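Local coordinates for protein fatty acyl CoA synthetase FADD13 (FATTY-ACYL-CoA SYNTHETASE) (Mycobacterium tuberculosis, PDB 3R44) that belongs to the ANL superfamily of AMP-binding enzymes, pairing a large AMP-binding domain with a smaller C-terminal domain, at residues Gln33-Pro38 / Asn77-Cys82; Arg213-Leu218 / Thr238-Pro243; Val259-Ala264 / Tyr288-Gly293. All blocks are in the same frame, centred on the assembly; numbering follows the deposited sequence.

Contact 1 (Gln33-Pro38 / Asn77-Cys82)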
loop_
_atom_site.group_PDB
_atom_site.type_symbol
_atom_site.label_atom_id
_atom_site.label_comp_id
_atom_site.label_asym_id
_atom_site.label_seq_id
_atom_site.Cartn_x
_atom_site.Cartn_y
_atom_site.Cartn_z
ATOM N N GLN A 33 -8.664 25.229 2.063
ATOM C CA GLN A 33 -7.747 24.611 1.104
ATOM C C GLN A 33 -7.820 23.082 1.034
ATOM O O GLN A 33 -7.819 22.370 2.083
ATOM C CB GLN A 33 -6.319 25.048 1.320
ATOM C CG GLN A 33 -6.087 26.551 1.175
ATOM C CD GLN A 33 -4.603 26.819 1.161
ATOM O OE1 GLN A 33 -3.915 26.531 2.104
ATOM N NE2 GLN A 33 -4.105 27.251 0.035
ATOM N N ALA A 34 -7.966 22.571 -0.185
ATOM C CA ALA A 34 -8.082 21.116 -0.408
ATOM C C ALA A 34 -6.805 20.472 -0.920
ATOM O O ALA A 34 -6.467 19.339 -0.562
ATOM C CB ALA A 34 -9.258 20.815 -1.390
ATOM N N TYR A 35 -6.100 21.209 -1.767
ATOM C CA TYR A 35 -4.937 20.664 -2.535
ATOM C C TYR A 35 -3.960 21.756 -2.814
ATOM O O TYR A 35 -4.348 22.740 -3.382
ATOM C CB TYR A 35 -5.433 20.005 -3.823
ATOM C CG TYR A 35 -4.403 19.131 -4.496
ATOM C CD1 TYR A 35 -4.424 17.752 -4.305
ATOM C CD2 TYR A 35 -3.422 19.667 -5.310
ATOM C CE1 TYR A 35 -3.493 16.950 -4.863
ATOM C CE2 TYR A 35 -2.452 18.837 -5.913
ATOM C CZ TYR A 35 -2.528 17.474 -5.668
ATOM O OH TYR A 35 -1.652 16.592 -6.241
ATOM N N VAL A 36 -2.735 21.635 -2.308
ATOM C CA VAL A 36 -1.700 22.624 -2.445
ATOM C C VAL A 36 -0.469 21.867 -2.989
ATOM O O VAL A 36 0.038 20.957 -2.325
ATOM C CB VAL A 36 -1.354 23.306 -1.109
ATOM C CG1 VAL A 36 -0.228 24.309 -1.331
ATOM C CG2 VAL A 36 -2.571 23.974 -0.483
ATOM N N GLU A 37 0.013 22.254 -4.174
ATOM C CA GLU A 37 1.173 21.603 -4.816
ATOM C C GLU A 37 2.118 22.735 -5.242
ATOM O O GLU A 37 1.967 23.260 -6.365
ATOM C CB GLU A 37 0.723 20.790 -6.043
ATOM C CG GLU A 37 1.718 19.774 -6.529
ATOM C CD GLU A 37 1.079 18.796 -7.479
ATOM O OE1 GLU A 37 0.646 17.702 -7.032
ATOM O OE2 GLU A 37 0.990 19.149 -8.678
ATOM N N PRO A 38 3.040 23.178 -4.339
ATOM C CA PRO A 38 3.824 24.382 -4.626
ATOM C C PRO A 38 4.674 24.274 -5.889
ATOM O O PRO A 38 4.772 25.259 -6.612
ATOM C CB PRO A 38 4.692 24.533 -3.360
ATOM C CG PRO A 38 3.823 23.932 -2.303
ATOM C CD PRO A 38 3.346 22.690 -2.981
ATOM N N ASN A 77 1.339 12.015 -9.646
ATOM C CA ASN A 77 0.464 12.662 -8.655
ATOM C C ASN A 77 0.118 14.079 -9.123
ATOM O O ASN A 77 0.999 14.860 -9.557
ATOM C CB ASN A 77 1.198 12.757 -7.318
ATOM C CG ASN A 77 1.223 11.456 -6.585
ATOM O OD1 ASN A 77 1.099 10.378 -7.188
ATOM N ND2 ASN A 77 1.407 11.530 -5.279
ATOM N N SER A 78 -1.151 14.428 -8.989
ATOM C CA SER A 78 -1.645 15.738 -9.400
ATOM C C SER A 78 -3.070 15.867 -8.894
ATOM O O SER A 78 -3.706 14.868 -8.500
ATOM C CB SER A 78 -1.638 15.889 -10.942
ATOM O OG SER A 78 -2.551 14.967 -11.524
ATOM N N VAL A 79 -3.558 17.087 -8.869
ATOM C CA VAL A 79 -4.937 17.327 -8.542
ATOM C C VAL A 79 -5.841 16.695 -9.629
ATOM O O VAL A 79 -6.958 16.252 -9.351
ATOM C CB VAL A 79 -5.208 18.819 -8.331
ATOM C CG1 VAL A 79 -5.213 19.567 -9.685
ATOM C CG2 VAL A 79 -6.518 19.045 -7.526
ATOM N N GLU A 80 -5.383 16.615 -10.875
ATOM C CA GLU A 80 -6.176 15.870 -11.909
ATOM C C GLU A 80 -6.393 14.399 -11.597
ATOM O O GLU A 80 -7.457 13.859 -11.806
ATOM C CB GLU A 80 -5.533 15.968 -13.280
ATOM C CG GLU A 80 -5.608 17.341 -13.940
ATOM C CD GLU A 80 -4.551 18.360 -13.447
ATOM O OE1 GLU A 80 -3.631 18.046 -12.640
ATOM O OE2 GLU A 80 -4.670 19.520 -13.861
ATOM N N PHE A 81 -5.360 13.740 -11.117
ATOM C CA PHE A 81 -5.438 12.352 -10.673
ATOM C C PHE A 81 -6.584 12.264 -9.658
ATOM O O PHE A 81 -7.513 11.419 -9.793
ATOM C CB PHE A 81 -4.106 11.929 -10.054
ATOM C CG PHE A 81 -3.912 10.448 -9.868
ATOM C CD1 PHE A 81 -2.719 9.859 -10.295
ATOM C CD2 PHE A 81 -4.817 9.660 -9.213
ATOM C CE1 PHE A 81 -2.470 8.498 -10.150
ATOM C CE2 PHE A 81 -4.582 8.284 -9.082
ATOM C CZ PHE A 81 -3.411 7.719 -9.566
ATOM N N CYS A 82 -6.549 13.135 -8.649
ATOM C CA CYS A 82 -7.572 13.066 -7.566
ATOM C C CYS A 82 -8.987 13.343 -8.154
ATOM O O CYS A 82 -9.963 12.682 -7.819
ATOM C CB CYS A 82 -7.303 14.122 -6.527
ATOM S SG CYS A 82 -5.791 13.841 -5.628
HETATM O O HOH W 1 1.688 17.341 -10.386
HETATM O O HOH W 2 -1.737 19.226 -9.584
#

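Contact 2 (Arg213-Leu218 / Thr238-Pro243)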
loop_
_atom_site.group_PDB
_atom_site.type_symbol
_atom_site.label_atom_id
_atom_site.label_comp_id
_atom_site.label_asym_id
_atom_site.label_seq_id
_atom_site.Cartn_x
_atom_site.Cartn_y
_atom_site.Cartn_z
ATOM N N ARG A 213 -3.097 19.900 7.873
ATOM C CA ARG A 213 -2.438 19.926 6.584
ATOM C C ARG A 213 -1.542 18.707 6.476
ATOM O O ARG A 213 -0.689 18.456 7.349
ATOM C CB ARG A 213 -1.659 21.230 6.448
ATOM C CG ARG A 213 -2.523 22.378 6.728
ATOM C CD ARG A 213 -1.911 23.737 6.601
ATOM N NE ARG A 213 -1.449 24.161 5.278
ATOM C CZ ARG A 213 -2.192 24.801 4.384
ATOM N NH1 ARG A 213 -3.467 24.990 4.624
ATOM N NH2 ARG A 213 -1.652 25.250 3.247
ATOM N N LEU A 214 -1.730 17.929 5.415
ATOM C CA LEU A 214 -1.166 16.592 5.346
ATOM C C LEU A 214 -0.305 16.455 4.099
ATOM O O LEU A 214 -0.778 16.617 2.952
ATOM C CB LEU A 214 -2.298 15.533 5.402
ATOM C CG LEU A 214 -1.801 14.082 5.491
ATOM C CD1 LEU A 214 -2.889 13.179 6.081
ATOM C CD2 LEU A 214 -1.440 13.581 4.087
ATOM N N LEU A 215 0.966 16.130 4.308
ATOM C CA LEU A 215 1.918 15.939 3.210
ATOM C C LEU A 215 1.844 14.537 2.633
ATOM O O LEU A 215 1.983 13.521 3.373
ATOM C CB LEU A 215 3.329 16.224 3.693
ATOM C CG LEU A 215 4.404 15.925 2.670
ATOM C CD1 LEU A 215 4.379 17.009 1.576
ATOM C CD2 LEU A 215 5.776 15.823 3.407
ATOM N N LEU A 216 1.576 14.475 1.344
ATOM C CA LEU A 216 1.546 13.229 0.568
ATOM C C LEU A 216 2.694 13.236 -0.432
ATOM O O LEU A 216 2.629 13.916 -1.461
ATOM C CB LEU A 216 0.229 13.065 -0.195
ATOM C CG LEU A 216 0.085 11.696 -0.866
ATOM C CD1 LEU A 216 0.371 10.546 0.050
ATOM C CD2 LEU A 216 -1.305 11.587 -1.483
ATOM N N PRO A 217 3.757 12.471 -0.134
ATOM C CA PRO A 217 4.870 12.484 -1.066
ATOM C C PRO A 217 5.093 11.072 -1.633
ATOM O O PRO A 217 6.227 10.750 -2.085
ATOM C CB PRO A 217 6.032 12.867 -0.159
ATOM C CG PRO A 217 5.721 12.038 1.092
ATOM C CD PRO A 217 4.211 11.994 1.190
ATOM N N LEU A 218 4.030 10.262 -1.616
ATOM C CA LEU A 218 4.061 8.910 -2.121
ATOM C C LEU A 218 3.037 8.812 -3.272
ATOM O O LEU A 218 2.021 9.494 -3.258
ATOM C CB LEU A 218 3.653 7.923 -1.047
ATOM C CG LEU A 218 4.542 7.977 0.209
ATOM C CD1 LEU A 218 3.817 7.447 1.435
ATOM C CD2 LEU A 218 5.820 7.230 -0.110
ATOM N N THR A 238 -6.215 19.584 4.478
ATOM C CA THR A 238 -5.624 20.114 3.273
ATOM C C THR A 238 -4.507 19.184 2.843
ATOM O O THR A 238 -3.559 18.977 3.589
ATOM C CB THR A 238 -5.050 21.511 3.532
ATOM O OG1 THR A 238 -6.069 22.377 4.033
ATOM C CG2 THR A 238 -4.481 22.188 2.253
ATOM N N LEU A 239 -4.556 18.662 1.618
ATOM C CA LEU A 239 -3.466 17.856 1.061
ATOM C C LEU A 239 -2.357 18.767 0.575
ATOM O O LEU A 239 -2.632 19.705 -0.176
ATOM C CB LEU A 239 -3.953 17.028 -0.115
ATOM C CG LEU A 239 -4.750 15.830 0.272
ATOM C CD1 LEU A 239 -5.324 15.260 -1.057
ATOM C CD2 LEU A 239 -3.858 14.781 0.913
ATOM N N ILE A 240 -1.130 18.500 1.028
ATOM C CA ILE A 240 0.042 19.195 0.556
ATOM C C ILE A 240 0.769 18.183 -0.304
ATOM O O ILE A 240 1.250 17.179 0.180
ATOM C CB ILE A 240 0.913 19.700 1.719
ATOM C CG1 ILE A 240 0.061 20.500 2.733
ATOM C CG2 ILE A 240 2.114 20.485 1.183
ATOM C CD1 ILE A 240 -0.645 21.746 2.179
ATOM N N SER A 241 0.864 18.455 -1.589
ATOM C CA SER A 241 1.398 17.472 -2.498
ATOM C C SER A 241 2.859 17.728 -2.896
ATOM O O SER A 241 3.224 18.848 -3.316
ATOM C CB SER A 241 0.519 17.408 -3.751
ATOM O OG SER A 241 1.119 16.591 -4.722
ATOM N N MET A 242 3.672 16.674 -2.774
ATOM C CA MET A 242 5.045 16.613 -3.289
ATOM C C MET A 242 5.156 15.435 -4.287
ATOM O O MET A 242 5.415 14.337 -3.883
ATOM C CB MET A 242 6.088 16.465 -2.143
ATOM C CG MET A 242 7.487 16.755 -2.593
ATOM S SD MET A 242 8.775 16.468 -1.296
ATOM C CE MET A 242 9.786 17.859 -1.514
ATOM N N PRO A 243 4.902 15.666 -5.593
ATOM C CA PRO A 243 4.703 14.562 -6.530
ATOM C C PRO A 243 5.956 13.764 -6.778
ATOM O O PRO A 243 5.846 12.527 -6.896
ATOM C CB PRO A 243 4.172 15.234 -7.814
ATOM C CG PRO A 243 3.969 16.602 -7.510
ATOM C CD PRO A 243 4.479 16.957 -6.146
HETATM O O HOH W 3 -5.659 23.638 6.591
HETATM O O HOH W 4 1.641 13.976 -4.007
#

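Contact 3 (Val259-Ala264 / Tyr288-Gly293)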
loop_
_atom_site.group_PDB
_atom_site.type_symbol
_atom_site.label_atom_id
_atom_site.label_comp_id
_atom_site.label_asym_id
_atom_site.label_seq_id
_atom_site.Cartn_x
_atom_site.Cartn_y
_atom_site.Cartn_z
ATOM N N VAL A 259 2.731 22.039 7.661
ATOM C CA VAL A 259 2.284 20.674 7.622
ATOM C C VAL A 259 2.195 20.083 9.043
ATOM O O VAL A 259 3.101 20.238 9.883
ATOM C CB VAL A 259 3.198 19.829 6.683
ATOM C CG1 VAL A 259 2.858 18.296 6.756
ATOM C CG2 VAL A 259 3.107 20.331 5.236
ATOM N N CYS A 260 1.062 19.426 9.297
ATOM C CA CYS A 260 0.775 18.721 10.538
ATOM C C CYS A 260 1.091 17.259 10.548
ATOM O O CYS A 260 1.475 16.712 11.617
ATOM C CB CYS A 260 -0.701 18.916 10.905
ATOM S SG CYS A 260 -1.277 20.592 10.823
ATOM N N ILE A 261 0.864 16.572 9.421
ATOM C CA ILE A 261 1.015 15.151 9.357
ATOM C C ILE A 261 1.680 14.873 8.025
ATOM O O ILE A 261 1.422 15.578 7.037
ATOM C CB ILE A 261 -0.367 14.446 9.346
ATOM C CG1 ILE A 261 -1.188 14.820 10.589
ATOM C CG2 ILE A 261 -0.228 12.908 9.163
ATOM C CD1 ILE A 261 -2.713 14.481 10.344
ATOM N N GLY A 262 2.513 13.853 7.969
ATOM C CA GLY A 262 3.113 13.464 6.698
ATOM C C GLY A 262 3.009 11.982 6.454
ATOM O O GLY A 262 3.231 11.201 7.370
ATOM N N GLY A 263 2.742 11.580 5.219
ATOM C CA GLY A 263 2.822 10.180 4.884
ATOM C C GLY A 263 4.271 9.855 4.501
ATOM O O GLY A 263 4.944 10.653 3.848
ATOM N N ALA A 264 4.754 8.693 4.920
ATOM C CA ALA A 264 6.110 8.267 4.642
ATOM C C ALA A 264 6.308 6.770 4.698
ATOM O O ALA A 264 5.366 5.981 4.865
ATOM C CB ALA A 264 7.067 8.959 5.642
ATOM N N TYR A 288 3.232 14.313 13.455
ATOM C CA TYR A 288 3.664 12.938 13.229
ATOM C C TYR A 288 3.691 12.504 11.771
ATOM O O TYR A 288 2.979 13.030 10.939
ATOM C CB TYR A 288 2.781 11.940 14.064
ATOM C CG TYR A 288 1.339 11.952 13.701
ATOM C CD1 TYR A 288 0.833 11.113 12.710
ATOM C CD2 TYR A 288 0.462 12.797 14.354
ATOM C CE1 TYR A 288 -0.469 11.109 12.428
ATOM C CE2 TYR A 288 -0.860 12.818 14.067
ATOM C CZ TYR A 288 -1.336 11.972 13.067
ATOM O OH TYR A 288 -2.659 11.942 12.676
ATOM N N PHE A 289 4.461 11.467 11.502
ATOM C CA PHE A 289 4.399 10.788 10.254
ATOM C C PHE A 289 3.573 9.527 10.374
ATOM O O PHE A 289 3.539 8.914 11.413
ATOM C CB PHE A 289 5.795 10.374 9.811
ATOM C CG PHE A 289 6.684 11.519 9.387
ATOM C CD1 PHE A 289 6.580 12.088 8.112
ATOM C CD2 PHE A 289 7.620 12.010 10.275
ATOM C CE1 PHE A 289 7.422 13.138 7.723
ATOM C CE2 PHE A 289 8.450 13.081 9.911
ATOM C CZ PHE A 289 8.354 13.629 8.628
ATOM N N ILE A 290 2.869 9.177 9.300
ATOM C CA ILE A 290 2.170 7.901 9.184
ATOM C C ILE A 290 3.061 7.116 8.238
ATOM O O ILE A 290 3.283 7.572 7.125
ATOM C CB ILE A 290 0.811 8.034 8.525
ATOM C CG1 ILE A 290 -0.072 8.979 9.335
ATOM C CG2 ILE A 290 0.132 6.628 8.425
ATOM C CD1 ILE A 290 -1.416 9.330 8.659
ATOM N N THR A 291 3.611 5.999 8.673
ATOM C CA THR A 291 4.569 5.265 7.861
ATOM C C THR A 291 4.062 3.865 7.584
ATOM O O THR A 291 3.448 3.226 8.413
ATOM C CB THR A 291 5.971 5.168 8.514
ATOM O OG1 THR A 291 5.880 4.386 9.701
ATOM C CG2 THR A 291 6.472 6.543 8.956
ATOM N N GLY A 292 4.375 3.388 6.396
ATOM C CA GLY A 292 4.045 2.029 5.999
ATOM C C GLY A 292 5.367 1.295 5.839
ATOM O O GLY A 292 6.411 1.907 5.858
ATOM N N GLY A 293 5.325 -0.011 5.699
ATOM C CA GLY A 293 6.539 -0.760 5.442
ATOM C C GLY A 293 7.000 -1.430 6.713
ATOM O O GLY A 293 6.245 -1.559 7.661
#

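Contact 1 (Gln33-Pro38 / Asn77-Cys82)
A chi1 of -166° at Y35 turns CG away from the backbone N and carries the ring toward the first turn of helix 79-91, where V79, its CG1 set between N and the carbonyl carbon (chi1 74°), presents CB and CG2 to the aromatic surface. The resulting CH-pi contact is close to vertical: V79 CB lies 3.7 Å from the centroid of the Y35 ring, 17° off its normal. C82, one turn on, reaches the ring obliquely, its SG 3.9 Å from Y35 CE1. Two residues along the strand, E37 extends beside the tyrosine, and Y35 OH donates to E37 OE1 over 2.7 Å, meeting the carboxylate from above its plane; S241 OG bonds to both of these oxygens. No direct hydrogen bond crosses between the segments. Water joins them instead: one molecule donates to E37 OE2 (2.6 Å) and N77 O (2.7 Å), and a second donates to E37 OE2 while accepting from V79 N at 2.9 Å. The helix start has its own N-cap in S78, whose OG accepts from F81 N. The contact illustrates how a strand can hold a helix end through one aromatic face and a hydrated carboxylate: the acid, coupled by water to an amide at the helix N-terminus and gripped by hydroxyls, is probably stabilised as the anion despite its burial.

Contact 2 (Arg213-Leu218 / Thr238-Pro243)
R213 and T238 start this strand pair side by side, their side chains rising from the same face of the sheet. The arginine leaves with CG beside its backbone N and bends at chi3 (64°), which folds the guanidinium back over the threonine: T238 CG2 fits beneath one face, 3.7 Å from the plane and toward its rim. The next bump on that side is I240, whose CD1 comes within 3.8 Å of R213 NH2 at a slant. A water links R213 NH1 to T238 OG1, while E257 forms a salt bridge with the arginine and Q33 O takes the threonine hydroxyl. Further along, L215 CD1 settles over I240 O (3.4 Å), with I240 CG2 and M242 CB at the sides of the hollow, 4.2 and 4.1 Å from that methyl. P217 CB also touches M242 CB, at 4.1 Å. This is the core of a beta-alpha-beta crossover: strands 213-216 and 238-241 run parallel, 33° apart in direction, with helix 223-235 between them in the chain. That helix covers the face bearing L214, L216 and L239, whereas helix 247-256 packs on L215 and M242. On the first of these faces the relief is gentler, since L214 and L239 lie alongside each other with their CD2 methyls 4.2 Å apart. A water donates to S241 OG and to L216 O; the serine hydroxyl is also hydrogen-bonded to E37 of the neighbouring strand. Four main-chain bonds stitch the strands: L214 N to T238 O, I240 N to L214 O at 2.7 Å, L216 N to I240 O, and M242 N to L216 O, the last reaching one residue past the end of strand 238-241.

Contact 3 (Val259-Ala264 / Tyr288-Gly293)
I261 and Y288 lie side by side and point the same way, the aliphatic branch laid over the face of the ring. The tyrosine takes the rarer setting with CG between the backbone N and the carbonyl carbon (chi1 62°), which lays the ring alongside I261, one face turned to its CG1. I261 CG1 stands 4.2 Å from the centroid of the Y288 ring, 26° off the normal, as a CH-pi contact; CG2 of the isoleucine lies 3.7 Å from Y288 CE1, and I261 CD1 reaches outward to Y288 OH at 3.4 Å. The hydroxyl itself is bonded to D207 O. I290 comes to the ring from another side: its CG1 lies at the edge of the Y288 ring, in the ring plane, while its CD1 sits 3.8 Å from I261 CG2. On the opposite face strand 261-264 offers only a glycine and an alanine, against F289 and T291. G262, with no side chain, lets the F289 ring come down onto the strand, CD1 3.5 Å from G262 O in an oblique approach, and A264 CB then fills the angle between F289 CD1 and T291 CG2. Parallel pairing fixes this register: G262 N bonds to Y288 O, I290 N to G262 O at 2.8 Å, A264 N to I290 O and G292 N to A264 O, with a weak bond from Y288 N to C260 O at the start. Helix 266-274, which follows the first strand, packs through L269 and M272 on the face of F289, A264 and T291; strand 213-216 flanks the pair beyond I261, and strand 310-316 beyond Y288 and T291.

In the fold
All three contacts reach one mixed sheet of the AMP-binding region, in which strands 33-37, 238-241, 213-216, 261-264 and 288-291 are consecutive neighbours. Contact 2 is the middle piece: its centre lies about 8 Å from that of contact 1 and about 10 Å from that of contact 3, while the centres of contacts 1 and 3 are about 18 Å apart, their nearest atoms about 8 Å. Contact 1 joins it through E37 OE1 and S241 OG, 2.6 Å apart, and through Q33 O and T238 OG1; contact 3 is bonded to it by L215 O and G263 N at 2.8 Å. No residue of these segments lines the modelled histidine pocket, formed by M15 to I18, G169, H192, E193 and H196.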